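Local coordinates for tyrocidine synthase 2 (Brevibacillus parabrevis, PDB 6TA8), which belongs to the multidomain nonribosomal peptide synthetases and is represented here by a segment containing its condensation domain, at residues V299-G304 against T324-V329. Numbering follows the deposited sequence.
Sequences VINLEG and TSQYPV
L302 and Y327 meet on the packed face of an antiparallel strand pair at one border of the six-stranded mixed sheet in this condensation domain; 325-332 is the outermost strand, and 383-390 flanks 297-304 on its other side. The L302 and Y327 side chains run alongside each other in the same direction, and L302 CD2 sits 3.7 Å from Y327 CZ. Y327 CG lies between the backbone N and the carbonyl carbon (chi1 55°), which swings the ring across toward 299-304, with L302 O over one face. V329 CG2 closes on L302 CB on the same side, while F385 packs against L302 from strand 383-390. The backbone ladder is firm at I300 and V329, weaker in the middle: L302 N reaches Y327 O at 3.3 Å with a bent N-H...O angle of 137°.

N301, E303 and Q326 share the other face, which is looser and more polar. There the amide of N301 stands nearly perpendicular to that of Q326, its buried OD1 resting on Q326 CG without a polar partner. A water bonded to T324 OG1 reaches E303 OE1 only weakly. Q326 NE2 donates to E303 OE2 at 3.1 Å, arriving from above the carboxylate plane.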
ATOM      1  N   VAL A 299       0.184  14.613 -13.539  1.00 52.65           N
ATOM      2  CA  VAL A 299       1.142  14.275 -12.493  1.00 47.67           C
ATOM      3  C   VAL A 299       0.508  13.222 -11.596  1.00 49.75           C
ATOM      4  O   VAL A 299      -0.540  13.464 -10.985  1.00 51.98           O
ATOM      5  CB  VAL A 299       1.555  15.516 -11.686  1.00 51.03           C
ATOM      6  CG1 VAL A 299       2.537  15.133 -10.593  1.00 48.24           C
ATOM      7  CG2 VAL A 299       2.158  16.569 -12.605  1.00 53.05           C
ATOM      8  N   ILE A 300       1.141  12.054 -11.517  1.00 48.46           N
ATOM      9  CA  ILE A 300       0.632  10.919 -10.757  1.00 42.58           C
ATOM     10  C   ILE A 300       1.473  10.748  -9.501  1.00 45.45           C
ATOM     11  O   ILE A 300       2.695  10.939  -9.528  1.00 48.61           O
ATOM     12  CB  ILE A 300       0.644   9.630 -11.603  1.00 44.28           C
ATOM     13  CG1 ILE A 300      -0.004   9.879 -12.967  1.00 51.16           C
ATOM     14  CG2 ILE A 300      -0.066   8.497 -10.876  1.00 49.58           C
ATOM     15  CD1 ILE A 300      -1.495  10.106 -12.902  1.00 41.84           C
ATOM     16  N   ASN A 301       0.815  10.390  -8.398  1.00 47.42           N
ATOM     17  CA  ASN A 301       1.495  10.084  -7.139  1.00 45.00           C
ATOM     18  C   ASN A 301       1.693   8.575  -7.077  1.00 48.29           C
ATOM     19  O   ASN A 301       0.862   7.835  -6.548  1.00 45.98           O
ATOM     20  CB  ASN A 301       0.692  10.603  -5.953  1.00 49.58           C
ATOM     21  CG  ASN A 301       1.432  10.462  -4.636  1.00 50.50           C
ATOM     22  OD1 ASN A 301       1.690   9.351  -4.170  1.00 54.48           O
ATOM     23  ND2 ASN A 301       1.769  11.591  -4.023  1.00 54.02           N
ATOM     24  N   LEU A 302       2.812   8.112  -7.627  1.00 38.90           N
ATOM     25  CA  LEU A 302       3.093   6.684  -7.678  1.00 43.46           C
ATOM     26  C   LEU A 302       3.767   6.228  -6.391  1.00 42.02           C
ATOM     27  O   LEU A 302       4.607   6.935  -5.827  1.00 44.58           O
ATOM     28  CB  LEU A 302       3.974   6.359  -8.885  1.00 41.67           C
ATOM     29  CG  LEU A 302       4.312   4.883  -9.109  1.00 50.11           C
ATOM     30  CD1 LEU A 302       3.163   4.156  -9.786  1.00 51.58           C
ATOM     31  CD2 LEU A 302       5.570   4.748  -9.941  1.00 51.71           C
ATOM     32  N   GLU A 303       3.389   5.041  -5.926  1.00 48.87           N
ATOM     33  CA  GLU A 303       3.910   4.482  -4.687  1.00 49.63           C
ATOM     34  C   GLU A 303       4.815   3.296  -4.989  1.00 49.89           C
ATOM     35  O   GLU A 303       4.482   2.442  -5.816  1.00 54.27           O
ATOM     36  CB  GLU A 303       2.772   4.048  -3.759  1.00 45.57           C
ATOM     37  CG  GLU A 303       1.803   5.167  -3.402  1.00 55.79           C
ATOM     38  CD  GLU A 303       0.753   4.733  -2.396  1.00 62.02           C
ATOM     39  OE1 GLU A 303       0.601   3.513  -2.178  1.00 53.59           O
ATOM     40  OE2 GLU A 303       0.082   5.617  -1.821  1.00 59.13           O
ATOM     41  N   GLY A 304       5.967   3.251  -4.312  1.00 38.67           N
ATOM     42  CA  GLY A 304       6.908   2.166  -4.454  1.00 34.49           C
ATOM     43  C   GLY A 304       7.106   1.435  -3.134  1.00 38.23           C
ATOM     44  O   GLY A 304       6.668   1.888  -2.068  1.00 51.84           O
ATOM     45  N   THR A 324       6.388   2.454   2.515  1.00 43.88           N
ATOM     46  CA  THR A 324       5.868   3.052   1.291  1.00 42.33           C
ATOM     47  C   THR A 324       6.577   4.361   0.968  1.00 45.71           C
ATOM     48  O   THR A 324       6.721   5.236   1.826  1.00 54.05           O
ATOM     49  CB  THR A 324       4.361   3.286   1.424  1.00 38.05           C
ATOM     50  OG1 THR A 324       3.679   2.027   1.410  1.00 39.01           O
ATOM     51  CG2 THR A 324       3.844   4.150   0.281  1.00 47.33           C
ATOM     52  N   SER A 325       7.029   4.485  -0.276  1.00 46.89           N
ATOM     53  CA  SER A 325       7.666   5.696  -0.774  1.00 48.92           C
ATOM     54  C   SER A 325       6.780   6.318  -1.845  1.00 45.23           C
ATOM     55  O   SER A 325       6.382   5.638  -2.797  1.00 45.73           O
ATOM     56  CB  SER A 325       9.053   5.396  -1.343  1.00 48.79           C
ATOM     57  OG  SER A 325       8.958   4.781  -2.617  1.00 48.03           O
ATOM     58  N   GLN A 326       6.475   7.601  -1.687  1.00 43.03           N
ATOM     59  CA  GLN A 326       5.645   8.337  -2.628  1.00 47.75           C
ATOM     60  C   GLN A 326       6.489   9.364  -3.368  1.00 45.05           C
ATOM     61  O   GLN A 326       7.342  10.028  -2.771  1.00 38.72           O
ATOM     62  CB  GLN A 326       4.482   9.031  -1.913  1.00 43.36           C
ATOM     63  CG  GLN A 326       3.436   8.076  -1.356  1.00 51.67           C
ATOM     64  CD  GLN A 326       2.375   8.786  -0.538  1.00 54.83           C
ATOM     65  OE1 GLN A 326       2.632   9.831   0.061  1.00 50.53           O
ATOM     66  NE2 GLN A 326       1.174   8.220  -0.507  1.00 55.73           N
ATOM     67  N   TYR A 327       6.245   9.493  -4.675  1.00 41.32           N
ATOM     68  CA  TYR A 327       6.993  10.433  -5.496  1.00 42.37           C
ATOM     69  C   TYR A 327       6.194  10.738  -6.748  1.00 40.39           C
ATOM     70  O   TYR A 327       5.581   9.822  -7.312  1.00 40.66           O
ATOM     71  CB  TYR A 327       8.373   9.878  -5.871  1.00 44.46           C
ATOM     72  CG  TYR A 327       8.348   8.531  -6.558  1.00 42.61           C
ATOM     73  CD1 TYR A 327       8.194   7.361  -5.828  1.00 41.30           C
ATOM     74  CD2 TYR A 327       8.496   8.429  -7.935  1.00 45.10           C
ATOM     75  CE1 TYR A 327       8.174   6.130  -6.448  1.00 42.16           C
ATOM     76  CE2 TYR A 327       8.481   7.198  -8.566  1.00 44.84           C
ATOM     77  CZ  TYR A 327       8.320   6.052  -7.816  1.00 45.35           C
ATOM     78  OH  TYR A 327       8.306   4.822  -8.430  1.00 50.17           O
ATOM     79  N   PRO A 328       6.175  11.987  -7.210  1.00 39.95           N
ATOM     80  CA  PRO A 328       5.383  12.323  -8.396  1.00 37.26           C
ATOM     81  C   PRO A 328       6.060  11.881  -9.685  1.00 47.18           C
ATOM     82  O   PRO A 328       7.282  11.964  -9.836  1.00 46.20           O
ATOM     83  CB  PRO A 328       5.276  13.851  -8.322  1.00 42.63           C
ATOM     84  CG  PRO A 328       6.513  14.267  -7.604  1.00 43.49           C
ATOM     85  CD  PRO A 328       6.819  13.171  -6.615  1.00 44.34           C
ATOM     86  N   VAL A 329       5.243  11.405 -10.620  1.00 48.71           N
ATOM     87  CA  VAL A 329       5.685  11.002 -11.950  1.00 45.03           C
ATOM     88  C   VAL A 329       4.912  11.828 -12.968  1.00 54.26           C
ATOM     89  O   VAL A 329       3.687  11.966 -12.859  1.00 45.98           O
ATOM     90  CB  VAL A 329       5.478   9.495 -12.187  1.00 50.62           C
ATOM     91  CG1 VAL A 329       5.798   9.127 -13.630  1.00 48.02           C
ATOM     92  CG2 VAL A 329       6.333   8.684 -11.225  1.00 47.03           C
TER
HETATM   93  O   HOH W   1       6.882   2.342  -8.106  1.00 42.21           O
HETATM   94  O   HOH W   2       0.567   2.738   1.101  1.00 51.90           O